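Local atomic coordinates of endoglucanase family 5 (Clostridium acetobutylicum ATCC 824, PDB entry 6PZ7), a protein that is a family 5 (GH5_4) endoglucanase of broad specificity that hydrolyses beta-glucans, probably cellulose and related plant polysaccharides. Residues 270-275 with 279-284; 228-233 with 312-317; 226-229 with 234-237. All coordinates share one frame; numbering follows the deposited sequence.

Interaction 1: residues 270-275 with 279-284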
ATOM      1  N   PHE A 270      -6.173  -4.487  -0.998  1.00  5.95           N
ATOM      2  CA  PHE A 270      -7.140  -5.592  -0.979  1.00  5.98           C
ATOM      3  C   PHE A 270      -7.700  -5.682  -2.385  1.00  5.60           C
ATOM      4  O   PHE A 270      -7.479  -4.805  -3.210  1.00  6.45           O
ATOM      5  CB  PHE A 270      -8.222  -5.427   0.075  1.00  6.48           C
ATOM      6  CG  PHE A 270      -9.378  -4.507  -0.303  1.00  6.98           C
ATOM      7  CD1 PHE A 270      -9.207  -3.174  -0.595  1.00  6.87           C
ATOM      8  CD2 PHE A 270     -10.681  -5.012  -0.325  1.00  7.34           C
ATOM      9  CE1 PHE A 270     -10.261  -2.360  -0.940  1.00  7.14           C
ATOM     10  CE2 PHE A 270     -11.747  -4.193  -0.652  1.00  8.00           C
ATOM     11  CZ  PHE A 270     -11.533  -2.866  -0.951  1.00  7.89           C
ATOM     12  N   GLY A 271      -8.474  -6.713  -2.665  1.00  6.51           N
ATOM     13  CA  GLY A 271      -9.092  -6.854  -3.972  1.00  6.96           C
ATOM     14  C   GLY A 271      -9.410  -8.297  -4.264  1.00  7.17           C
ATOM     15  O   GLY A 271      -9.175  -9.189  -3.444  1.00  7.56           O
ATOM     16  N   SER A 272      -9.951  -8.512  -5.462  1.00  7.05           N
ATOM     17  CA  SER A 272     -10.241  -9.856  -5.972  1.00  7.89           C
ATOM     18  C   SER A 272      -9.971  -9.889  -7.457  1.00  7.56           C
ATOM     19  O   SER A 272     -10.086  -8.863  -8.142  1.00  8.22           O
ATOM     20  CB  SER A 272     -11.706 -10.233  -5.683  1.00  8.23           C
ATOM     21  OG  SER A 272     -12.605  -9.321  -6.344  1.00  8.87           O
ATOM     22  N   ILE A 273      -9.644 -11.087  -7.966  1.00  7.86           N
ATOM     23  CA  ILE A 273      -9.427 -11.266  -9.392  1.00  8.66           C
ATOM     24  C   ILE A 273     -10.750 -11.517 -10.115  1.00  8.58           C
ATOM     25  O   ILE A 273     -11.759 -11.944  -9.540  1.00  9.30           O
ATOM     26  CB  ILE A 273      -8.399 -12.387  -9.675  1.00  8.21           C
ATOM     27  CG1 ILE A 273      -8.884 -13.757  -9.187  1.00  9.39           C
ATOM     28  CG2 ILE A 273      -7.061 -11.981  -9.050  1.00  9.16           C
ATOM     29  CD1 ILE A 273      -7.998 -14.929  -9.632  1.00 11.00           C
ATOM     30  N   ASN A 274     -10.733 -11.253 -11.411  1.00  8.78           N
ATOM     31  CA  ASN A 274     -11.876 -11.492 -12.280  1.00  8.96           C
ATOM     32  C   ASN A 274     -12.061 -12.978 -12.577  1.00  9.67           C
ATOM     33  O   ASN A 274     -11.305 -13.563 -13.351  1.00 11.31           O
ATOM     34  CB  ASN A 274     -11.679 -10.691 -13.565  1.00  9.92           C
ATOM     35  CG  ASN A 274     -12.820 -10.887 -14.544  1.00  9.89           C
ATOM     36  OD1 ASN A 274     -13.906 -11.386 -14.188  1.00 11.07           O
ATOM     37  ND2 ASN A 274     -12.603 -10.482 -15.788  1.00 10.64           N
ATOM     38  N   LYS A 275     -13.110 -13.566 -12.028  1.00  9.91           N
ATOM     39  CA  LYS A 275     -13.547 -14.920 -12.340  1.00 10.74           C
ATOM     40  C   LYS A 275     -14.928 -14.884 -12.986  1.00 12.10           C
ATOM     41  O   LYS A 275     -15.784 -15.740 -12.726  1.00 13.47           O
ATOM     42  CB  LYS A 275     -13.561 -15.804 -11.101  1.00 11.63           C
ATOM     43  CG  LYS A 275     -12.209 -15.997 -10.410  1.00 11.75           C
ATOM     44  CD  LYS A 275     -12.366 -16.746  -9.077  1.00 12.57           C
ATOM     45  CE  LYS A 275     -11.005 -17.073  -8.478  1.00 12.14           C
ATOM     46  NZ  LYS A 275     -11.118 -17.479  -7.040  1.00 11.58           N
ATOM     47  N   SER A 279     -20.797  -9.968  -9.484  1.00 11.28           N
ATOM     48  CA  SER A 279     -21.743  -9.856  -8.380  0.52 10.88           C
ATOM     49  C   SER A 279     -21.120 -10.308  -7.067  1.00 11.09           C
ATOM     50  O   SER A 279     -21.292  -9.664  -6.027  1.00 11.13           O
ATOM     51  CB  SER A 279     -22.976 -10.699  -8.692  0.52 12.85           C
ATOM     52  OG  SER A 279     -23.563 -10.276  -9.897  0.52 12.72           O
ATOM     53  N   SER A 280     -20.445 -11.450  -7.085  1.00 10.34           N
ATOM     54  CA  SER A 280     -19.770 -11.916  -5.871  1.00 11.41           C
ATOM     55  C   SER A 280     -18.673 -10.958  -5.442  1.00  9.52           C
ATOM     56  O   SER A 280     -18.475 -10.718  -4.245  1.00  9.38           O
ATOM     57  CB  SER A 280     -19.163 -13.307  -6.103  1.00  9.59           C
ATOM     58  OG  SER A 280     -20.156 -14.334  -6.059  1.00 12.67           O
ATOM     59  N   ARG A 281     -17.894 -10.482  -6.404  1.00  8.42           N
ATOM     60  CA  ARG A 281     -16.828  -9.546  -6.073  1.00  8.56           C
ATOM     61  C   ARG A 281     -17.380  -8.277  -5.448  1.00  7.69           C
ATOM     62  O   ARG A 281     -16.793  -7.741  -4.502  1.00  7.83           O
ATOM     63  CB  ARG A 281     -16.029  -9.196  -7.336  1.00  8.92           C
ATOM     64  CG  ARG A 281     -15.281 -10.374  -7.965  1.00  8.71           C
ATOM     65  CD  ARG A 281     -14.677 -10.022  -9.310  1.00  9.35           C
ATOM     66  NE  ARG A 281     -13.529  -9.123  -9.167  1.00  8.48           N
ATOM     67  CZ  ARG A 281     -13.010  -8.410 -10.158  1.00  8.28           C
ATOM     68  NH1 ARG A 281     -13.593  -8.390 -11.354  1.00  8.94           N
ATOM     69  NH2 ARG A 281     -11.910  -7.691  -9.947  1.00  8.35           N
ATOM     70  N   ALA A 282     -18.517  -7.783  -5.956  1.00  8.85           N
ATOM     71  CA  ALA A 282     -19.174  -6.605  -5.393  1.00  9.02           C
ATOM     72  C   ALA A 282     -19.745  -6.886  -4.014  1.00  9.28           C
ATOM     73  O   ALA A 282     -19.658  -6.041  -3.129  1.00  9.62           O
ATOM     74  CB  ALA A 282     -20.255  -6.102  -6.355  1.00  9.74           C
ATOM     75  N   SER A 283     -20.333  -8.058  -3.814  1.00  9.60           N
ATOM     76  CA  SER A 283     -20.823  -8.406  -2.475  1.00 10.33           C
ATOM     77  C   SER A 283     -19.690  -8.419  -1.456  1.00  8.64           C
ATOM     78  O   SER A 283     -19.804  -7.865  -0.361  1.00  9.57           O
ATOM     79  CB  SER A 283     -21.497  -9.772  -2.507  1.00 10.34           C
ATOM     80  OG  SER A 283     -22.717  -9.775  -3.249  1.00 13.65           O
ATOM     81  N   LEU A 284     -18.545  -8.967  -1.844  1.00  8.21           N
ATOM     82  CA  LEU A 284     -17.375  -8.983  -0.974  1.00  7.84           C
ATOM     83  C   LEU A 284     -16.916  -7.568  -0.686  1.00  7.94           C
ATOM     84  O   LEU A 284     -16.676  -7.194   0.466  1.00  7.94           O
ATOM     85  CB  LEU A 284     -16.243  -9.813  -1.594  1.00  8.86           C
ATOM     86  CG  LEU A 284     -14.870  -9.654  -0.926  1.00  7.50           C
ATOM     87  CD1 LEU A 284     -14.898 -10.072   0.542  1.00  8.90           C
ATOM     88  CD2 LEU A 284     -13.849 -10.496  -1.692  1.00  9.36           C
TER
HETATM   89  O   HOH W   1     -13.946  -8.018  -4.419  1.00  8.76           O
HETATM   90  O   HOH W   2     -15.676 -10.152 -12.514  1.00 10.82           O
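Ser272 OG has two polar partners, NE of Arg281 at 3.0 Å and water 1 at 2.7 Å. The bond from NE is nearly straight (164°), and the hydroxyl oxygen lies in the guanidinium plane. A second bond, 2.8 Å long, runs from Arg281 NH2 to Ser272 O. It is more bent, and the nitrogen stands above the carbonyl plane rather than on a lone pair. Arg281 therefore takes one residue side-on, with one nitrogen for the hydroxyl and another for the backbone oxygen. Its chain is extended at first and then bends at chi3 (72°), which swings the guanidinium against the loop. One face of the group lies on the backbone of Ile273 and Asn274, with Asn274 N 3.8 Å above the guanidinium plane of Arg281 and over its centre.

The Asn274 amide is nearly parallel to the guanidinium, but the two polar ends are joined through water 2. This water donates to Asn274 OD1 and accepts from Arg281 NH1 at 3.0 Å. OD1 also receives the backbone N-H of Asn276. Water 1 donates to Arg281 O, so the serine hydroxyl is tied to the helix backbone as well.

The contact joins the loop after barrel strand 265-270 to the first turns of helix 278-294, within one beta-alpha unit of the TIM barrel. Phe326 adds a cation-pi contact. Arg281 is buried, and each guanidinium nitrogen has a neutral partner here, so its positive charge is probably stabilised by dipoles and an aromatic ring.

Interaction 2: residues 228-233 with 312-317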
ATOM      1  N   PHE A 228     -11.167 -17.218  -2.710  1.00 12.12           N
ATOM      2  CA  PHE A 228     -12.008 -16.453  -3.630  1.00 10.36           C
ATOM      3  C   PHE A 228     -11.217 -15.332  -4.306  1.00  9.49           C
ATOM      4  O   PHE A 228     -11.312 -15.107  -5.524  1.00  9.97           O
ATOM      5  CB  PHE A 228     -13.172 -15.841  -2.855  1.00 11.91           C
ATOM      6  CG  PHE A 228     -14.020 -14.903  -3.678  1.00  9.66           C
ATOM      7  CD1 PHE A 228     -13.791 -13.522  -3.661  1.00 10.21           C
ATOM      8  CD2 PHE A 228     -15.039 -15.411  -4.487  1.00 10.19           C
ATOM      9  CE1 PHE A 228     -14.556 -12.684  -4.415  1.00 10.04           C
ATOM     10  CE2 PHE A 228     -15.803 -14.560  -5.245  1.00 11.02           C
ATOM     11  CZ  PHE A 228     -15.557 -13.193  -5.223  1.00 10.53           C
ATOM     12  N   ALA A 229     -10.465 -14.563  -3.526  1.00  9.14           N
ATOM     13  CA  ALA A 229      -9.964 -13.275  -3.983  1.00  8.47           C
ATOM     14  C   ALA A 229      -8.705 -13.421  -4.817  1.00  9.74           C
ATOM     15  O   ALA A 229      -8.523 -12.680  -5.804  1.00  9.64           O
ATOM     16  CB  ALA A 229      -9.693 -12.392  -2.768  1.00  9.38           C
ATOM     17  N   MET A 230      -7.771 -14.290  -4.413  1.00 11.09           N
ATOM     18  CA  MET A 230      -6.471 -14.412  -5.063  0.64 10.21           C
ATOM     19  C   MET A 230      -6.288 -15.667  -5.891  1.00 11.87           C
ATOM     20  O   MET A 230      -5.605 -15.624  -6.907  1.00 12.67           O
ATOM     21  CB  MET A 230      -5.317 -14.382  -4.047  0.64 12.45           C
ATOM     22  CG  MET A 230      -5.196 -13.169  -3.177  0.64 12.28           C
ATOM     23  SD  MET A 230      -3.579 -13.048  -2.360  0.64 13.76           S
ATOM     24  CE  MET A 230      -2.676 -12.059  -3.500  0.64 14.61           C
ATOM     25  N   ASP A 231      -6.824 -16.789  -5.441  1.00 12.61           N
ATOM     26  CA  ASP A 231      -6.474 -18.083  -6.025  1.00 14.58           C
ATOM     27  C   ASP A 231      -7.255 -18.336  -7.303  1.00 11.68           C
ATOM     28  O   ASP A 231      -8.485 -18.462  -7.249  1.00 12.78           O
ATOM     29  CB  ASP A 231      -6.753 -19.196  -5.004  1.00 15.01           C
ATOM     30  CG  ASP A 231      -6.236 -20.552  -5.442  1.00 19.97           C
ATOM     31  OD1 ASP A 231      -5.752 -20.683  -6.579  1.00 17.36           O
ATOM     32  OD2 ASP A 231      -6.346 -21.486  -4.613  1.00 25.56           O
ATOM     33  N   PRO A 232      -6.594 -18.419  -8.463  1.00 13.67           N
ATOM     34  CA  PRO A 232      -7.348 -18.675  -9.686  1.00 14.88           C
ATOM     35  C   PRO A 232      -8.051 -20.012  -9.675  1.00 14.77           C
ATOM     36  O   PRO A 232      -9.004 -20.188 -10.436  1.00 17.50           O
ATOM     37  CB  PRO A 232      -6.293 -18.607 -10.801  1.00 15.28           C
ATOM     38  CG  PRO A 232      -5.033 -18.925 -10.129  1.00 16.52           C
ATOM     39  CD  PRO A 232      -5.145 -18.351  -8.726  1.00 16.75           C
ATOM     40  N   LYS A 233      -7.613 -20.948  -8.829  1.00 14.82           N
ATOM     41  CA  LYS A 233      -8.233 -22.267  -8.716  1.00 15.52           C
ATOM     42  C   LYS A 233      -9.302 -22.340  -7.642  1.00 15.38           C
ATOM     43  O   LYS A 233      -9.954 -23.381  -7.510  1.00 17.15           O
ATOM     44  CB  LYS A 233      -7.155 -23.304  -8.369  1.00 18.97           C
ATOM     45  CG  LYS A 233      -5.956 -23.308  -9.294  1.00 24.40           C
ATOM     46  CD  LYS A 233      -4.901 -24.332  -8.853  1.00 27.83           C
ATOM     47  CE  LYS A 233      -4.474 -24.155  -7.390  1.00 31.69           C
ATOM     48  NZ  LYS A 233      -3.958 -22.771  -7.068  1.00 30.15           N
ATOM     49  N   ASP A 312      -4.376 -13.113 -11.448  1.00 10.37           N
ATOM     50  CA  ASP A 312      -3.729 -11.806 -11.330  1.00  9.45           C
ATOM     51  C   ASP A 312      -4.480 -10.683 -12.029  1.00  9.95           C
ATOM     52  O   ASP A 312      -3.898  -9.607 -12.251  1.00 11.23           O
ATOM     53  CB  ASP A 312      -2.255 -11.864 -11.801  1.00 12.66           C
ATOM     54  CG  ASP A 312      -1.416 -10.727 -11.277  1.00 11.72           C
ATOM     55  OD1 ASP A 312      -1.556 -10.403 -10.098  1.00 13.41           O
ATOM     56  OD2 ASP A 312      -0.639 -10.170 -12.058  1.00 14.64           O
ATOM     57  N   ASN A 313      -5.748 -10.854 -12.383  1.00  8.95           N
ATOM     58  CA  ASN A 313      -6.486  -9.791 -13.079  1.00  9.26           C
ATOM     59  C   ASN A 313      -7.318  -9.015 -12.061  1.00  7.69           C
ATOM     60  O   ASN A 313      -8.497  -9.281 -11.851  1.00  8.44           O
ATOM     61  CB  ASN A 313      -7.376 -10.379 -14.169  1.00  9.38           C
ATOM     62  CG  ASN A 313      -6.597 -10.783 -15.409  1.00 12.78           C
ATOM     63  OD1 ASN A 313      -6.305  -9.947 -16.261  1.00 12.25           O
ATOM     64  ND2 ASN A 313      -6.323 -12.084 -15.550  1.00 15.94           N
ATOM     65  N   TYR A 314      -6.676  -8.030 -11.411  1.00  7.79           N
ATOM     66  CA  TYR A 314      -7.274  -7.184 -10.388  1.00  7.44           C
ATOM     67  C   TYR A 314      -7.782  -5.845 -10.917  1.00  8.21           C
ATOM     68  O   TYR A 314      -8.399  -5.070 -10.145  1.00  8.56           O
ATOM     69  CB  TYR A 314      -6.229  -6.895  -9.270  1.00  7.74           C
ATOM     70  CG  TYR A 314      -5.862  -8.085  -8.431  1.00  7.02           C
ATOM     71  CD1 TYR A 314      -6.664  -8.465  -7.380  1.00  8.42           C
ATOM     72  CD2 TYR A 314      -4.689  -8.791  -8.656  1.00  7.92           C
ATOM     73  CE1 TYR A 314      -6.336  -9.544  -6.589  1.00  9.25           C
ATOM     74  CE2 TYR A 314      -4.328  -9.860  -7.840  1.00  9.30           C
ATOM     75  CZ  TYR A 314      -5.181 -10.225  -6.829  1.00  8.90           C
ATOM     76  OH  TYR A 314      -4.893 -11.303  -5.983  1.00 11.48           O
ATOM     77  N   GLY A 315      -7.533  -5.523 -12.178  1.00  8.46           N
ATOM     78  CA  GLY A 315      -7.888  -4.213 -12.696  1.00  8.41           C
ATOM     79  C   GLY A 315      -9.382  -4.006 -12.777  1.00  8.21           C
ATOM     80  O   GLY A 315     -10.122  -4.883 -13.214  1.00  9.15           O
ATOM     81  N   ILE A 316      -9.818  -2.799 -12.451  1.00  7.45           N
ATOM     82  CA  ILE A 316     -11.219  -2.422 -12.560  1.00  8.16           C
ATOM     83  C   ILE A 316     -11.434  -1.206 -13.453  1.00  8.47           C
ATOM     84  O   ILE A 316     -12.566  -1.006 -13.928  1.00  8.53           O
ATOM     85  CB  ILE A 316     -11.899  -2.262 -11.167  1.00  8.75           C
ATOM     86  CG1 ILE A 316     -11.214  -1.196 -10.334  1.00  9.00           C
ATOM     87  CG2 ILE A 316     -11.882  -3.621 -10.439  1.00 10.24           C
ATOM     88  CD1 ILE A 316     -11.866  -0.930  -8.954  1.00 10.12           C
ATOM     89  N   LEU A 317     -10.394  -0.403 -13.700  1.00  7.90           N
ATOM     90  CA  LEU A 317     -10.409   0.690 -14.668  1.00  8.50           C
ATOM     91  C   LEU A 317      -9.674   0.238 -15.929  1.00  8.58           C
ATOM     92  O   LEU A 317      -8.557  -0.305 -15.827  1.00  9.21           O
ATOM     93  CB  LEU A 317      -9.701   1.910 -14.083  1.00  9.30           C
ATOM     94  CG  LEU A 317      -9.566   3.129 -15.000  1.00  9.51           C
ATOM     95  CD1 LEU A 317     -10.905   3.700 -15.368  1.00 11.21           C
ATOM     96  CD2 LEU A 317      -8.705   4.188 -14.355  1.00 11.30           C
TER
HETATM   97  O   HOH W   3      -4.167 -14.360  -8.859  1.00 14.11           O
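The hydroxyl end of Tyr314 presses against Met230 next to helix 226-229. Tyr314 OH lies 3.4 Å from Met230 CG, and Met230 CB is also close, at 3.7 Å. The methionine chain bends at chi3 (93°), which brings its methyl CE back to the same oxygen. Two conformers are deposited for Met230, so these touches describe one of them. Ala229 O approaches the tyrosine ring obliquely, 3.9 Å from Tyr314 CE1. No direct hydrogen bond crosses between the segments.

Tyr314 is buried and well surrounded. Its ring meets Tyr223 and is edge-to-face with Trp302, and Ile273 also packs on it. Its backbone O accepts from Trp301 NE1, which helps hold the backbone at Tyr314.

The other side of the contact is looser and wetter. Met230 and Asp312 are both partly exposed, and their backbones are bridged by water 3. The water donates to Met230 O at 2.7 Å and accepts from Asp312 N at 2.9 Å. Further out, the chain after Met230 forms an Asx turn. The backbone N-H of Lys233 closes it on Asp231 OD1. A salt bridge from Lys233 NZ, 2.8 Å from Asp231 OD1, adds a second donor to the same oxygen.

Both segments belong to loop regions that follow barrel strands 216-221 and 298-303, at the end of the barrel where family 5 enzymes have their active-site cleft. The direct contact is van der Waals touch around one hydroxyl, while the polar link between the segments passes through water.

Interaction 3: residues 226-229 with 234-237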
ATOM      1  N   TYR A 226      -8.684 -15.601   0.793  1.00  9.44           N
ATOM      2  CA  TYR A 226      -7.670 -15.957  -0.190  1.00  9.76           C
ATOM      3  C   TYR A 226      -8.214 -16.781  -1.349  1.00  9.80           C
ATOM      4  O   TYR A 226      -7.928 -16.507  -2.532  1.00 10.05           O
ATOM      5  CB  TYR A 226      -6.544 -16.723   0.517  1.00 12.03           C
ATOM      6  CG  TYR A 226      -5.503 -17.286  -0.424  1.00 14.58           C
ATOM      7  CD1 TYR A 226      -5.589 -18.583  -0.875  1.00 15.50           C
ATOM      8  CD2 TYR A 226      -4.454 -16.492  -0.876  1.00 15.99           C
ATOM      9  CE1 TYR A 226      -4.639 -19.114  -1.749  1.00 20.72           C
ATOM     10  CE2 TYR A 226      -3.501 -17.006  -1.765  1.00 20.01           C
ATOM     11  CZ  TYR A 226      -3.609 -18.307  -2.181  1.00 19.58           C
ATOM     12  OH  TYR A 226      -2.654 -18.822  -3.047  1.00 25.15           O
ATOM     13  N   SER A 227      -8.969 -17.827  -1.049  1.00 12.10           N
ATOM     14  CA  SER A 227      -9.365 -18.738  -2.111  0.66 13.22           C
ATOM     15  C   SER A 227     -10.239 -18.049  -3.152  1.00 12.29           C
ATOM     16  O   SER A 227     -10.085 -18.287  -4.356  1.00 14.69           O
ATOM     17  CB  SER A 227     -10.074 -19.962  -1.514  0.66 16.76           C
ATOM     18  OG  SER A 227      -9.154 -20.758  -0.764  0.66 19.58           O
ATOM     19  N   PHE A 228     -11.167 -17.218  -2.710  1.00 12.12           N
ATOM     20  CA  PHE A 228     -12.008 -16.453  -3.630  1.00 10.36           C
ATOM     21  C   PHE A 228     -11.217 -15.332  -4.306  1.00  9.49           C
ATOM     22  O   PHE A 228     -11.312 -15.107  -5.524  1.00  9.97           O
ATOM     23  CB  PHE A 228     -13.172 -15.841  -2.855  1.00 11.91           C
ATOM     24  CG  PHE A 228     -14.020 -14.903  -3.678  1.00  9.66           C
ATOM     25  CD1 PHE A 228     -13.791 -13.522  -3.661  1.00 10.21           C
ATOM     26  CD2 PHE A 228     -15.039 -15.411  -4.487  1.00 10.19           C
ATOM     27  CE1 PHE A 228     -14.556 -12.684  -4.415  1.00 10.04           C
ATOM     28  CE2 PHE A 228     -15.803 -14.560  -5.245  1.00 11.02           C
ATOM     29  CZ  PHE A 228     -15.557 -13.193  -5.223  1.00 10.53           C
ATOM     30  N   ALA A 229     -10.465 -14.563  -3.526  1.00  9.14           N
ATOM     31  CA  ALA A 229      -9.964 -13.275  -3.983  1.00  8.47           C
ATOM     32  C   ALA A 229      -8.705 -13.421  -4.817  1.00  9.74           C
ATOM     33  O   ALA A 229      -8.523 -12.680  -5.804  1.00  9.64           O
ATOM     34  CB  ALA A 229      -9.693 -12.392  -2.768  1.00  9.38           C
ATOM     35  N   GLY A 234      -9.514 -21.257  -6.887  1.00 14.24           N
ATOM     36  CA  GLY A 234     -10.485 -21.234  -5.829  1.00 12.95           C
ATOM     37  C   GLY A 234     -11.873 -20.882  -6.311  1.00 13.45           C
ATOM     38  O   GLY A 234     -12.086 -20.524  -7.468  1.00 14.77           O
ATOM     39  N   THR A 235     -12.816 -20.941  -5.377  1.00 13.17           N
ATOM     40  CA  THR A 235     -14.213 -20.647  -5.649  1.00 13.41           C
ATOM     41  C   THR A 235     -14.391 -19.284  -6.303  1.00 12.07           C
ATOM     42  O   THR A 235     -13.636 -18.331  -6.056  1.00 11.89           O
ATOM     43  CB  THR A 235     -15.023 -20.676  -4.350  1.00 15.88           C
ATOM     44  OG1 THR A 235     -16.415 -20.483  -4.650  1.00 14.89           O
ATOM     45  CG2 THR A 235     -14.582 -19.605  -3.371  1.00 15.65           C
ATOM     46  N   SER A 236     -15.449 -19.181  -7.105  1.00 11.85           N
ATOM     47  CA  SER A 236     -15.852 -17.924  -7.709  1.00 13.43           C
ATOM     48  C   SER A 236     -17.064 -17.293  -7.037  1.00 11.69           C
ATOM     49  O   SER A 236     -17.572 -16.283  -7.529  1.00 12.16           O
ATOM     50  CB  SER A 236     -16.150 -18.128  -9.192  1.00 14.66           C
ATOM     51  OG  SER A 236     -17.255 -18.981  -9.345  1.00 16.88           O
ATOM     52  N   HIS A 237     -17.511 -17.846  -5.908  1.00 11.66           N
ATOM     53  CA  HIS A 237     -18.672 -17.339  -5.194  1.00 12.63           C
ATOM     54  C   HIS A 237     -18.309 -16.810  -3.827  1.00 10.91           C
ATOM     55  O   HIS A 237     -17.505 -17.404  -3.107  1.00 13.56           O
ATOM     56  CB  HIS A 237     -19.742 -18.443  -5.065  1.00 18.03           C
ATOM     57  CG  HIS A 237     -20.295 -18.867  -6.389  1.00 18.57           C
ATOM     58  ND1 HIS A 237     -20.074 -20.118  -6.925  1.00 32.95           N
ATOM     59  CD2 HIS A 237     -21.009 -18.183  -7.315  1.00 24.14           C
ATOM     60  CE1 HIS A 237     -20.665 -20.200  -8.105  1.00 26.58           C
ATOM     61  NE2 HIS A 237     -21.245 -19.042  -8.364  1.00 27.97           N
TER
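An ST turn at Thr235 lies against Phe228 of the short helix 226-229. Within the turn, His237 N donates to Thr235 OG1 over 3.1 Å in a nearly straight bond. OG1 is anti to the backbone N of Thr235 (chi1 -176°), on the side of the carbonyl carbon, where it can meet the amide two residues on. The methyl CG2 sits between the backbone N and the carbonyl carbon, and rests 4.1 Å from Phe228 CB.

The backbones come close without any conventional hydrogen bond between them. Gly234 CA gives a CA-H...O contact to Ser227 O at 3.3 Å. Gly234 has no side chain, and this lets the two chains meet so closely. In the reverse direction, Phe228 CA makes a straighter contact with Thr235 O, at 3.5 Å and with an angle of 166° at the hydrogen.

This is the return of the chain after helix 226-229, in the excursion that leads from barrel strand 216-221 to helix 241-259 of the TIM barrel. The helix is a single short turn. The chain loops round and then passes beside it, Gly234 next to Ser227 and Thr235 next to Phe228.

Phe228 carries the buried part of the contact. With its CG anti to the backbone N (chi1 174°), the ring runs out beside the turn. Ser236 O sits at the ring edge near its plane, 3.4 Å from Phe228 CE2, which is probably weakly favourable. His237 O approaches obliquely, 3.5 Å from Phe228 CD2. The ring also meets Trp238 and touches Arg281 and Leu284 of helix 278-294. Thr235 O and Phe228 O both accept from Lys275 NZ, and Ser236 O accepts from Asn277 ND2.

The three contacts form one cluster on the same side of the chain's centre. The centres of the contacts lie about 8 to 9 Å from one another. Interactions 2 and 3 start from the same part of the chain and share Phe228 and Ala229 of helix 226-229. Interaction 3 closes first, and interaction 1 follows it, nested inside the long loop closed by interaction 2. Segment 270-275 joins them: Ile273 N lies 2.9 Å from Ala229 O, a probable hydrogen bond, and the Lys275 ammonium reaches backbone oxygens of the 226-237 region. The loops after barrel strands 216-221, 265-270 and 298-303, the last three of the eight, thus pack on one another beside the barrel.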